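Local structure of NAD-dependent aldehyde dehydrogenase (Sinorhizobium meliloti, 3U4J) at residues S88-L99 / A128-R139. The protein probably oxidises aldehydes to carboxylic acids with NAD or NADP as electron acceptor, and binds calcium. Numbering follows the deposited sequence.
Sequences SRLMFKVADLIL and ADLWSYAAGQAR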
loop_
_atom_site.group_PDB
_atom_site.type_symbol
_atom_site.label_atom_id
_atom_site.label_comp_id
_atom_site.label_asym_id
_atom_site.label_seq_id
_atom_site.Cartn_x
_atom_site.Cartn_y
_atom_site.Cartn_z
ATOM N N SER A 88 19.859 6.190 -4.672
ATOM C CA SER A 88 19.767 4.885 -5.329
ATOM C C SER A 88 20.969 4.622 -6.254
ATOM O O SER A 88 21.565 3.542 -6.214
ATOM C CB SER A 88 18.431 4.816 -6.097
ATOM O OG SER A 88 18.346 3.652 -6.894
ATOM N N ARG A 89 21.291 5.588 -7.107
ATOM C CA ARG A 89 22.438 5.461 -8.020
ATOM C C ARG A 89 23.741 5.171 -7.264
ATOM O O ARG A 89 24.526 4.330 -7.688
ATOM C CB ARG A 89 22.592 6.704 -8.901
ATOM C CG ARG A 89 21.420 6.860 -9.901
ATOM C CD ARG A 89 21.454 8.137 -10.786
ATOM N NE ARG A 89 20.124 8.306 -11.403
ATOM C CZ ARG A 89 19.316 9.359 -11.263
ATOM N NH1 ARG A 89 19.688 10.431 -10.556
ATOM N NH2 ARG A 89 18.114 9.343 -11.858
ATOM N N LEU A 90 23.966 5.861 -6.149
ATOM C CA LEU A 90 25.170 5.633 -5.368
ATOM C C LEU A 90 25.172 4.241 -4.737
ATOM O O LEU A 90 26.204 3.578 -4.695
ATOM C CB LEU A 90 25.322 6.741 -4.319
ATOM C CG LEU A 90 25.589 8.107 -5.009
ATOM C CD1 LEU A 90 25.344 9.308 -4.078
ATOM C CD2 LEU A 90 27.019 8.129 -5.616
HETATM N N MSE A 91 24.023 3.810 -4.244
HETATM C CA MSE A 91 23.886 2.463 -3.663
HETATM C C MSE A 91 24.045 1.365 -4.706
HETATM O O MSE A 91 24.566 0.290 -4.393
HETATM C CB MSE A 91 22.516 2.325 -2.979
HETATM C CG MSE A 91 22.357 3.282 -1.810
HETATM SE SE MSE A 91 20.520 3.440 -1.203
HETATM C CE MSE A 91 20.239 1.590 -0.584
ATOM N N PHE A 92 23.588 1.600 -5.938
ATOM C CA PHE A 92 23.826 0.589 -7.015
ATOM C C PHE A 92 25.322 0.451 -7.309
ATOM O O PHE A 92 25.828 -0.661 -7.595
ATOM C CB PHE A 92 23.071 0.946 -8.306
ATOM C CG PHE A 92 21.636 0.492 -8.308
ATOM C CD1 PHE A 92 21.314 -0.877 -8.205
ATOM C CD2 PHE A 92 20.607 1.415 -8.411
ATOM C CE1 PHE A 92 19.976 -1.301 -8.204
ATOM C CE2 PHE A 92 19.267 1.006 -8.392
ATOM C CZ PHE A 92 18.947 -0.348 -8.302
ATOM N N LYS A 93 26.038 1.582 -7.245
ATOM C CA LYS A 93 27.495 1.561 -7.424
ATOM C C LYS A 93 28.178 0.712 -6.364
ATOM O O LYS A 93 29.124 -0.003 -6.672
ATOM C CB LYS A 93 28.099 2.974 -7.454
ATOM C CG LYS A 93 27.757 3.764 -8.721
ATOM C CD LYS A 93 28.309 5.168 -8.624
ATOM C CE LYS A 93 27.848 6.009 -9.765
ATOM N NZ LYS A 93 28.876 7.045 -10.069
ATOM N N VAL A 94 27.713 0.803 -5.115
ATOM C CA VAL A 94 28.195 -0.101 -4.056
ATOM C C VAL A 94 27.898 -1.571 -4.397
ATOM O O VAL A 94 28.772 -2.424 -4.274
ATOM C CB VAL A 94 27.576 0.229 -2.678
ATOM C CG1 VAL A 94 28.085 -0.736 -1.588
ATOM C CG2 VAL A 94 27.853 1.692 -2.289
ATOM N N ALA A 95 26.657 -1.881 -4.765
ATOM C CA ALA A 95 26.317 -3.257 -5.162
ATOM C C ALA A 95 27.236 -3.763 -6.281
ATOM O O ALA A 95 27.753 -4.901 -6.208
ATOM C CB ALA A 95 24.853 -3.348 -5.578
ATOM N N ASP A 96 27.483 -2.916 -7.285
ATOM C CA ASP A 96 28.474 -3.250 -8.346
ATOM C C ASP A 96 29.872 -3.508 -7.813
ATOM O O ASP A 96 30.536 -4.414 -8.278
ATOM C CB ASP A 96 28.591 -2.149 -9.406
ATOM C CG ASP A 96 27.383 -2.094 -10.307
ATOM O OD1 ASP A 96 26.635 -3.094 -10.368
ATOM O OD2 ASP A 96 27.172 -1.043 -10.939
ATOM N N LEU A 97 30.341 -2.673 -6.887
ATOM C CA LEU A 97 31.663 -2.893 -6.279
ATOM C C LEU A 97 31.770 -4.185 -5.488
ATOM O O LEU A 97 32.815 -4.835 -5.507
ATOM C CB LEU A 97 32.044 -1.717 -5.363
ATOM C CG LEU A 97 32.575 -0.544 -6.162
ATOM C CD1 LEU A 97 32.469 0.722 -5.289
ATOM C CD2 LEU A 97 33.994 -0.795 -6.651
ATOM N N ILE A 98 30.711 -4.520 -4.751
ATOM C CA ILE A 98 30.658 -5.793 -4.008
ATOM C C ILE A 98 30.923 -6.991 -4.944
ATOM O O ILE A 98 31.763 -7.856 -4.652
ATOM C CB ILE A 98 29.336 -5.946 -3.250
ATOM C CG1 ILE A 98 29.247 -4.854 -2.151
ATOM C CG2 ILE A 98 29.245 -7.376 -2.621
ATOM C CD1 ILE A 98 27.879 -4.782 -1.486
ATOM N N LEU A 99 30.245 -7.012 -6.090
ATOM C CA LEU A 99 30.522 -8.009 -7.106
ATOM C C LEU A 99 31.926 -7.946 -7.662
ATOM O O LEU A 99 32.572 -8.974 -7.807
ATOM C CB LEU A 99 29.484 -7.960 -8.235
ATOM C CG LEU A 99 28.076 -8.434 -7.878
ATOM C CD1 LEU A 99 27.156 -8.467 -9.138
ATOM C CD2 LEU A 99 28.092 -9.825 -7.168
ATOM N N ALA A 128 25.389 -8.377 -2.430
ATOM C CA ALA A 128 25.267 -7.477 -3.566
ATOM C C ALA A 128 23.781 -7.362 -3.959
ATOM O O ALA A 128 23.316 -6.274 -4.321
ATOM C CB ALA A 128 26.119 -7.948 -4.754
ATOM N N ASP A 129 23.041 -8.472 -3.869
ATOM C CA ASP A 129 21.603 -8.467 -4.208
ATOM C C ASP A 129 20.785 -7.674 -3.181
ATOM O O ASP A 129 19.817 -6.988 -3.544
ATOM C CB ASP A 129 21.043 -9.901 -4.343
ATOM C CG ASP A 129 19.663 -9.932 -4.995
ATOM O OD1 ASP A 129 19.481 -9.373 -6.103
ATOM O OD2 ASP A 129 18.757 -10.526 -4.407
ATOM N N LEU A 130 21.170 -7.755 -1.899
ATOM C CA LEU A 130 20.523 -6.940 -0.880
ATOM C C LEU A 130 20.680 -5.464 -1.168
ATOM O O LEU A 130 19.705 -4.713 -1.075
ATOM C CB LEU A 130 21.062 -7.242 0.509
ATOM C CG LEU A 130 20.643 -8.583 1.140
ATOM C CD1 LEU A 130 21.606 -8.874 2.315
ATOM C CD2 LEU A 130 19.202 -8.563 1.621
ATOM N N TRP A 131 21.900 -5.069 -1.511
ATOM C CA TRP A 131 22.187 -3.668 -1.806
ATOM C C TRP A 131 21.383 -3.285 -3.055
ATOM O O TRP A 131 20.802 -2.212 -3.084
ATOM C CB TRP A 131 23.704 -3.422 -2.011
ATOM C CG TRP A 131 24.426 -3.163 -0.719
ATOM C CD1 TRP A 131 24.884 -4.117 0.182
ATOM C CD2 TRP A 131 24.743 -1.890 -0.150
ATOM N NE1 TRP A 131 25.466 -3.497 1.276
ATOM C CE2 TRP A 131 25.406 -2.132 1.085
ATOM C CE3 TRP A 131 24.535 -0.552 -0.563
ATOM C CZ2 TRP A 131 25.859 -1.097 1.903
ATOM C CZ3 TRP A 131 24.992 0.483 0.259
ATOM C CH2 TRP A 131 25.637 0.205 1.484
ATOM N N SER A 132 21.310 -4.164 -4.066
ATOM C CA SER A 132 20.553 -3.821 -5.280
ATOM C C SER A 132 19.066 -3.687 -5.032
ATOM O O SER A 132 18.443 -2.768 -5.535
ATOM C CB SER A 132 20.756 -4.835 -6.413
ATOM O OG SER A 132 22.133 -4.950 -6.698
ATOM N N TYR A 133 18.496 -4.635 -4.302
ATOM C CA TYR A 133 17.079 -4.569 -3.946
ATOM C C TYR A 133 16.750 -3.255 -3.228
ATOM O O TYR A 133 15.753 -2.581 -3.542
ATOM C CB TYR A 133 16.655 -5.764 -3.059
ATOM C CG TYR A 133 15.230 -5.570 -2.563
ATOM C CD1 TYR A 133 14.131 -6.063 -3.277
ATOM C CD2 TYR A 133 14.978 -4.855 -1.389
ATOM C CE1 TYR A 133 12.827 -5.833 -2.812
ATOM C CE2 TYR A 133 13.677 -4.616 -0.938
ATOM C CZ TYR A 133 12.625 -5.102 -1.652
ATOM O OH TYR A 133 11.358 -4.836 -1.190
ATOM N N ALA A 134 17.570 -2.910 -2.231
ATOM C CA ALA A 134 17.315 -1.710 -1.400
ATOM C C ALA A 134 17.474 -0.450 -2.223
ATOM O O ALA A 134 16.683 0.491 -2.109
ATOM C CB ALA A 134 18.287 -1.697 -0.198
ATOM N N ALA A 135 18.488 -0.441 -3.089
ATOM C CA ALA A 135 18.691 0.711 -3.989
ATOM C C ALA A 135 17.476 0.915 -4.879
ATOM O O ALA A 135 17.065 2.044 -5.120
ATOM C CB ALA A 135 19.952 0.519 -4.844
ATOM N N GLY A 136 16.913 -0.174 -5.391
ATOM C CA GLY A 136 15.707 -0.084 -6.252
ATOM C C GLY A 136 14.540 0.533 -5.497
ATOM O O GLY A 136 13.861 1.427 -6.015
ATOM N N GLN A 137 14.316 0.074 -4.260
ATOM C CA GLN A 137 13.177 0.523 -3.459
ATOM C C GLN A 137 13.342 1.917 -2.874
ATOM O O GLN A 137 12.341 2.605 -2.678
ATOM C CB GLN A 137 12.870 -0.484 -2.331
ATOM C CG GLN A 137 12.251 -1.814 -2.837
ATOM C CD GLN A 137 11.026 -1.545 -3.708
ATOM O OE1 GLN A 137 10.005 -1.082 -3.216
ATOM N NE2 GLN A 137 11.144 -1.797 -5.015
ATOM N N ALA A 138 14.585 2.314 -2.604
ATOM C CA ALA A 138 14.888 3.579 -1.941
ATOM C C ALA A 138 14.291 4.771 -2.676
ATOM O O ALA A 138 13.836 5.713 -2.039
ATOM C CB ALA A 138 16.429 3.778 -1.750
ATOM N N ARG A 139 14.258 4.723 -4.003
ATOM C CA ARG A 139 13.730 5.870 -4.753
ATOM C C ARG A 139 12.189 5.939 -4.819
ATOM O O ARG A 139 11.618 6.980 -5.147
ATOM C CB ARG A 139 14.383 5.949 -6.138
ATOM C CG ARG A 139 13.981 4.859 -7.116
ATOM C CD ARG A 139 14.779 5.051 -8.394
ATOM N NE ARG A 139 14.367 6.255 -9.104
ATOM C CZ ARG A 139 14.829 6.586 -10.302
ATOM N NH1 ARG A 139 15.744 5.814 -10.887
ATOM N NH2 ARG A 139 14.381 7.675 -10.915
HETATM O O HOH W 1 17.550 3.790 -9.618
#
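Trp131 lies with one indole face against the branched side chains of helix 88-99, a worked example of knobs-into-holes packing between antiparallel helices. Val94 CG1 sits 3.7 Å from the centroid of the Trp131 six-membered ring and Ile98 CD1 3.9 Å from that of its five-membered ring, so that two CH-pi contacts share the indole. Val94 CG1 reaches it by standing anti to the backbone N (chi1 180°). Trp131 is a knob among Met91, Val94, Ala95 and Ile98; in return the selenomethionine Met91 fills a hole made by Trp131 and three small residues, Ala134, Ala135 and Ala138. Where Ala95 faces Ala128 and Ser88 faces Ala135 the backbones come close; the two segment axes approach to 8.3 Å, with N-to-C directions 168° apart. A leucine in place of Trp131 would probably leave Val94 CG1 and Ile98 CD1 without their aromatic floor and open a gap between the helices.

The close packing extends to the Phe92 ring, at the partly exposed edge, which takes Ala135 CB almost squarely over its centre, 3.5 Å from the centroid. Beside it the buried Ser88 OG donates to Ala135 O at 2.7 Å, coming from above the carbonyl plane. The contact is sparser at the Arg89 and Arg139 end, where a water bridges Ser88 OG to Arg139 NH1 and the guanidinium groups merely approach, Arg89 NH2 to Arg139 NH2 4.2 Å; their charges are met by Asp129 of the second subunit, and Arg139 also by Glu465 of that subunit.

On the interior side, Pro183 of helix 174-187 packs on Met91, Trp131 and Ala134, while Ala214 and Leu207 of helix 202-214 touch Val94 and Trp131 respectively. The pair thus joins two further helices of its own subunit to the subunit interface, with strand 143-146 following helix 117-138 in the chain.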